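Local coordinates for putative phosphoenolpyruvate-dependent sugar phosphotransferase system (PTS) permease (Klebsiella pneumoniae subsp. pneumoniae, PDB 3MTQ), which probably acts as a IIA component of the sugar phosphotransferase system, relaying phosphoryl groups for sugar uptake, at residues A[27-32]-A[84-89]; A[62-67]-A[92-97]. All blocks are in the same frame, centred on the assembly; numbering follows the deposited sequence.

Contact 1: residues A[27-32]-A[84-89]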
loop_
_atom_site.group_PDB
_atom_site.type_symbol
_atom_site.label_atom_id
_atom_site.label_comp_id
_atom_site.label_asym_id
_atom_site.label_seq_id
_atom_site.Cartn_x
_atom_site.Cartn_y
_atom_site.Cartn_z
ATOM N N ALA A 27 -0.384 10.578 -1.160
ATOM C CA ALA A 27 -1.156 11.219 -0.107
ATOM C C ALA A 27 -1.827 10.217 0.829
ATOM O O ALA A 27 -2.549 9.321 0.414
ATOM C CB ALA A 27 -2.148 12.211 -0.665
ATOM N N SER A 28 -1.542 10.338 2.111
ATOM C CA SER A 28 -2.063 9.353 3.087
ATOM C C SER A 28 -2.454 9.945 4.435
ATOM O O SER A 28 -1.974 11.022 4.829
ATOM C CB SER A 28 -1.034 8.225 3.294
ATOM O OG SER A 28 0.111 8.714 4.046
ATOM N N HIS A 29 -3.318 9.200 5.139
ATOM C CA HIS A 29 -3.486 9.353 6.588
ATOM C C HIS A 29 -2.167 8.945 7.205
ATOM O O HIS A 29 -1.661 7.864 7.028
ATOM C CB HIS A 29 -4.604 8.446 7.138
ATOM C CG HIS A 29 -5.984 8.771 6.645
ATOM N ND1 HIS A 29 -6.441 8.391 5.397
ATOM C CD2 HIS A 29 -7.034 9.349 7.272
ATOM C CE1 HIS A 29 -7.696 8.778 5.259
ATOM N NE2 HIS A 29 -8.091 9.339 6.390
ATOM N N GLY A 30 -1.516 9.828 7.956
ATOM C CA GLY A 30 -0.310 9.376 8.584
ATOM C C GLY A 30 0.865 9.191 7.642
ATOM O O GLY A 30 0.854 9.642 6.488
ATOM N N SER A 31 1.876 8.485 8.129
ATOM C CA SER A 31 3.181 8.429 7.479
ATOM C C SER A 31 3.338 7.367 6.388
ATOM O O SER A 31 4.408 7.210 5.789
ATOM C CB SER A 31 4.257 8.245 8.540
ATOM O OG SER A 31 4.047 7.072 9.305
ATOM N N PHE A 32 2.239 6.663 6.083
ATOM C CA PHE A 32 2.241 5.704 5.027
ATOM C C PHE A 32 2.938 6.216 3.790
ATOM O O PHE A 32 3.826 5.529 3.326
ATOM C CB PHE A 32 0.789 5.358 4.781
ATOM C CG PHE A 32 0.488 4.442 3.606
ATOM C CD1 PHE A 32 1.429 3.734 2.874
ATOM C CD2 PHE A 32 -0.822 4.319 3.280
ATOM C CE1 PHE A 32 0.987 2.893 1.777
ATOM C CE2 PHE A 32 -1.266 3.466 2.230
ATOM C CZ PHE A 32 -0.346 2.783 1.509
ATOM N N THR A 84 -3.670 8.347 -3.509
ATOM C CA THR A 84 -4.048 8.451 -2.131
ATOM C C THR A 84 -4.160 7.067 -1.513
ATOM O O THR A 84 -4.298 6.033 -2.233
ATOM C CB THR A 84 -5.390 9.185 -1.951
ATOM O OG1 THR A 84 -6.437 8.418 -2.620
ATOM C CG2 THR A 84 -5.331 10.577 -2.562
ATOM N N ASP A 85 -4.117 7.023 -0.180
ATOM C CA ASP A 85 -4.218 5.736 0.535
ATOM C C ASP A 85 -5.536 4.991 0.305
ATOM O O ASP A 85 -5.555 3.766 0.094
ATOM C CB ASP A 85 -3.992 5.885 2.051
ATOM C CG ASP A 85 -4.912 6.911 2.749
ATOM O OD1 ASP A 85 -5.731 7.634 2.144
ATOM O OD2 ASP A 85 -4.651 7.106 3.978
ATOM N N ILE A 86 -6.646 5.715 0.394
ATOM C CA ILE A 86 -7.936 4.995 0.288
ATOM C C ILE A 86 -9.073 5.835 -0.213
ATOM O O ILE A 86 -9.302 6.963 0.190
ATOM C CB ILE A 86 -8.307 4.310 1.661
ATOM C CG1 ILE A 86 -9.537 3.439 1.581
ATOM C CG2 ILE A 86 -8.517 5.351 2.786
ATOM C CD1 ILE A 86 -9.705 2.498 2.797
ATOM N N PHE A 87 -9.864 5.211 -1.104
ATOM C CA PHE A 87 -11.027 5.820 -1.639
ATOM C C PHE A 87 -12.089 6.065 -0.536
ATOM O O PHE A 87 -12.331 5.201 0.331
ATOM C CB PHE A 87 -11.611 4.930 -2.789
ATOM C CG PHE A 87 -12.789 5.580 -3.512
ATOM C CD1 PHE A 87 -12.583 6.480 -4.548
ATOM C CD2 PHE A 87 -14.101 5.313 -3.109
ATOM C CE1 PHE A 87 -13.679 7.102 -5.202
ATOM C CE2 PHE A 87 -15.203 5.924 -3.750
ATOM C CZ PHE A 87 -14.981 6.833 -4.788
ATOM N N ALA A 88 -12.717 7.232 -0.563
ATOM C CA ALA A 88 -13.801 7.580 0.406
ATOM C C ALA A 88 -13.251 8.037 1.763
ATOM O O ALA A 88 -14.002 8.552 2.614
ATOM C CB ALA A 88 -14.760 6.444 0.612
ATOM N N GLY A 89 -11.966 7.816 1.982
ATOM C CA GLY A 89 -11.288 8.435 3.106
ATOM C C GLY A 89 -11.156 9.929 2.909
ATOM O O GLY A 89 -11.259 10.434 1.786
#

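Contact 2: residues A[62-67]-A[92-97]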
loop_
_atom_site.group_PDB
_atom_site.type_symbol
_atom_site.label_atom_id
_atom_site.label_comp_id
_atom_site.label_asym_id
_atom_site.label_seq_id
_atom_site.Cartn_x
_atom_site.Cartn_y
_atom_site.Cartn_z
ATOM N N ASP A 62 -4.425 22.381 9.039
ATOM C CA ASP A 62 -5.664 21.810 8.516
ATOM C C ASP A 62 -5.455 21.337 7.078
ATOM O O ASP A 62 -4.615 21.869 6.332
ATOM C CB ASP A 62 -6.800 22.831 8.511
ATOM C CG ASP A 62 -6.703 23.781 7.338
ATOM O OD1 ASP A 62 -5.614 24.372 7.199
ATOM O OD2 ASP A 62 -7.665 23.887 6.538
ATOM N N LEU A 63 -6.307 20.402 6.676
ATOM C CA LEU A 63 -6.035 19.562 5.528
ATOM C C LEU A 63 -6.307 20.291 4.230
ATOM O O LEU A 63 -5.492 20.244 3.321
ATOM C CB LEU A 63 -6.910 18.306 5.599
ATOM C CG LEU A 63 -6.491 17.136 4.724
ATOM C CD1 LEU A 63 -5.019 16.832 4.875
ATOM C CD2 LEU A 63 -7.354 15.906 5.061
ATOM N N THR A 64 -7.464 20.929 4.137
ATOM C CA THR A 64 -7.832 21.609 2.913
ATOM C C THR A 64 -6.752 22.569 2.442
ATOM O O THR A 64 -6.423 22.562 1.252
ATOM C CB THR A 64 -9.160 22.348 3.005
ATOM O OG1 THR A 64 -10.170 21.435 3.438
ATOM C CG2 THR A 64 -9.549 22.908 1.613
ATOM N N GLN A 65 -6.177 23.353 3.363
ATOM C CA GLN A 65 -5.082 24.277 2.997
ATOM C C GLN A 65 -3.768 23.577 2.635
ATOM O O GLN A 65 -3.097 23.986 1.674
ATOM C CB GLN A 65 -4.844 25.333 4.090
ATOM C CG GLN A 65 -3.584 25.134 4.894
ATOM N N GLN A 66 -3.403 22.553 3.413
ATOM C CA GLN A 66 -2.261 21.676 3.145
ATOM C C GLN A 66 -2.409 21.173 1.711
ATOM O O GLN A 66 -1.532 21.349 0.889
ATOM C CB GLN A 66 -2.234 20.510 4.172
ATOM C CG GLN A 66 -0.971 19.559 4.208
ATOM C CD GLN A 66 -1.018 18.510 5.353
ATOM O OE1 GLN A 66 -2.039 18.333 5.978
ATOM N NE2 GLN A 66 0.096 17.785 5.585
ATOM N N VAL A 67 -3.560 20.608 1.394
ATOM C CA VAL A 67 -3.770 20.046 0.060
ATOM C C VAL A 67 -3.711 21.089 -1.058
ATOM O O VAL A 67 -2.948 20.902 -2.021
ATOM C CB VAL A 67 -5.101 19.228 -0.018
ATOM C CG1 VAL A 67 -5.385 18.799 -1.457
ATOM C CG2 VAL A 67 -4.993 17.997 0.865
ATOM N N ASN A 92 -8.446 11.196 0.234
ATOM C CA ASN A 92 -8.891 11.156 -1.149
ATOM C C ASN A 92 -9.913 12.255 -1.394
ATOM O O ASN A 92 -9.875 12.947 -2.413
ATOM C CB ASN A 92 -9.508 9.817 -1.533
ATOM C CG ASN A 92 -9.651 9.655 -3.046
ATOM O OD1 ASN A 92 -8.661 9.503 -3.754
ATOM N ND2 ASN A 92 -10.898 9.672 -3.552
ATOM N N ASN A 93 -10.840 12.396 -0.467
ATOM C CA ASN A 93 -11.927 13.380 -0.581
ATOM C C ASN A 93 -11.395 14.783 -0.888
ATOM O O ASN A 93 -11.895 15.489 -1.733
ATOM C CB ASN A 93 -12.820 13.423 0.691
ATOM C CG ASN A 93 -13.624 12.120 0.942
ATOM O OD1 ASN A 93 -13.828 11.303 0.048
ATOM N ND2 ASN A 93 -14.083 11.942 2.180
ATOM N N GLU A 94 -10.358 15.209 -0.174
ATOM C CA GLU A 94 -9.843 16.520 -0.395
ATOM C C GLU A 94 -9.280 16.746 -1.808
ATOM O O GLU A 94 -9.205 17.887 -2.254
ATOM C CB GLU A 94 -8.765 16.815 0.673
ATOM C CG GLU A 94 -9.322 16.980 2.021
ATOM C CD GLU A 94 -10.193 18.228 2.125
ATOM O OE1 GLU A 94 -9.832 19.289 1.548
ATOM O OE2 GLU A 94 -11.246 18.130 2.763
ATOM N N PHE A 95 -8.931 15.673 -2.533
ATOM C CA PHE A 95 -8.326 15.798 -3.856
ATOM C C PHE A 95 -9.343 15.723 -4.994
ATOM O O PHE A 95 -9.070 16.204 -6.098
ATOM C CB PHE A 95 -7.265 14.715 -4.074
ATOM C CG PHE A 95 -5.956 15.013 -3.420
ATOM C CD1 PHE A 95 -5.056 15.855 -4.033
ATOM C CD2 PHE A 95 -5.632 14.462 -2.187
ATOM C CE1 PHE A 95 -3.840 16.148 -3.417
ATOM C CE2 PHE A 95 -4.438 14.745 -1.570
ATOM C CZ PHE A 95 -3.531 15.579 -2.182
ATOM N N VAL A 96 -10.526 15.187 -4.703
ATOM C CA VAL A 96 -11.587 15.069 -5.702
ATOM C C VAL A 96 -11.925 16.414 -6.391
ATOM O O VAL A 96 -12.266 16.457 -7.574
ATOM C CB VAL A 96 -12.806 14.367 -5.055
ATOM C CG1 VAL A 96 -14.086 14.474 -5.884
ATOM C CG2 VAL A 96 -12.431 12.920 -4.769
ATOM N N ARG A 97 -11.726 17.518 -5.674
ATOM C CA ARG A 97 -12.067 18.842 -6.207
ATOM C C ARG A 97 -11.179 19.232 -7.379
ATOM O O ARG A 97 -11.565 20.058 -8.204
ATOM C CB ARG A 97 -11.969 19.919 -5.116
ATOM C CG ARG A 97 -10.715 19.881 -4.328
ATOM C CD ARG A 97 -10.252 21.235 -3.841
ATOM N NE ARG A 97 -11.339 22.185 -3.624
ATOM C CZ ARG A 97 -11.917 22.462 -2.455
ATOM N NH1 ARG A 97 -12.906 23.366 -2.412
ATOM N NH2 ARG A 97 -11.532 21.859 -1.337
#

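Contact 1: residues A[27-32]-A[84-89]
Asp85 meets His29 at the C-terminal ends of the neighbouring parallel strands 22-29 and 79-84, the edge where α/β proteins commonly place their functional loops. OD2 of Asp85 takes two bonds from the one histidine. The ring ND1 donates to OD2 over 2.6 Å, in the plane of the imidazole and on the syn side of the carboxylate, whose plane lies 27° from the ring. The backbone N of His29 reaches the same OD2 at 2.7 Å, almost straight in its N-H direction but from above the carboxylate plane. His29 can offer both groups because its CG sits beside its own N (chi1 -65°), and the shared acceptor should restrict rotation of the imidazole. This pairing is consistent with the histidine-aspartate pair of EIIA-Man relatives, in which a histidine in this part of the fold accepts the phosphoryl group.

Ala27, two residues before His29, belongs to the strand pairing: it bridges Thr84, and its O receives Asp85 N at 2.8 Å, while its CB packs 4.0 Å from Thr84 CG2. Phe32 brings CE2 to within 3.6 Å of Asp85 CB, and its ring also lies parallel to Phe32 of the second subunit. Next to ND1 on the imidazole, CE1 of His29 stands 4.2 Å from CA of Gly89, the N-cap residue of helix 90-96.

Contact 2: residues A[62-67]-A[92-97]
Thr64 and Glu94 supply the polar link between helices 63-72 and 90-96: Thr64 OG1 donates a hydrogen bond to Glu94 OE1 over 2.9 Å. The hydroxyl arrives from above the carboxylate plane, about 45° out of it, and the two side chains cross at roughly a right angle. A bend in the glutamate at chi2 (-67°) folds the carboxylate back across the start of helix 63-72, with OE1 also 3.4 Å from Thr64 CA.

The aliphatic part of the same glutamate packs as well. Its CG lies 3.8 Å from Leu63 CD2, and CB rests against Val67 CG2, so Glu94 spans a polar and an apolar part of the interface. These short helical segments run 10.1 Å apart at 59°, on one side of the parallel sheet; each helix belongs to a β-α-β crossover. Helix 63-72 links strand 50-55 to strand 79-84, and helix 90-96 links strand 79-84 to strand 104-108.

Nearer the sheet the contact turns wholly apolar. Val67 CG1, placed anti to the backbone N, comes down on one face of the Phe95 ring, 3.8 Å from its centroid, making a CH-π contact displaced toward the CE1 rim. Phe95 in turn lies on Val82 and Thr84 of strand 79-84, and Val67 on Leu53 of strand 50-55.

On the solvent-exposed side, Arg97, bent at chi2 and chi3, makes a looser van der Waals approach, its NH2 reaching Thr64 CG2 at 3.7 Å, while its NE forms a long, weak ion pair with Glu68 OE2.

Overall arrangement
The two contacts interlock along the chain, since 62-67 falls between the segments of contact 1 and helix 90-96 begins directly after 84-89. They also touch in space. Thr84 OG1 and Asn92 OD1 lie 2.7 Å apart, a probable hydrogen bond tying the end of strand 79-84 to the helix that follows it. Separately, Ala27 CB packs 3.5 Å from Phe95 CE2, which joins the strand pair of contact 1 to the apolar layer of contact 2. Contact 1 holds the probable phosphotransfer site; contact 2 packs two helices together on one side of the sheet, its centre about 11 Å from that of contact 1. Both reach the second subunit, contact 1 more extensively.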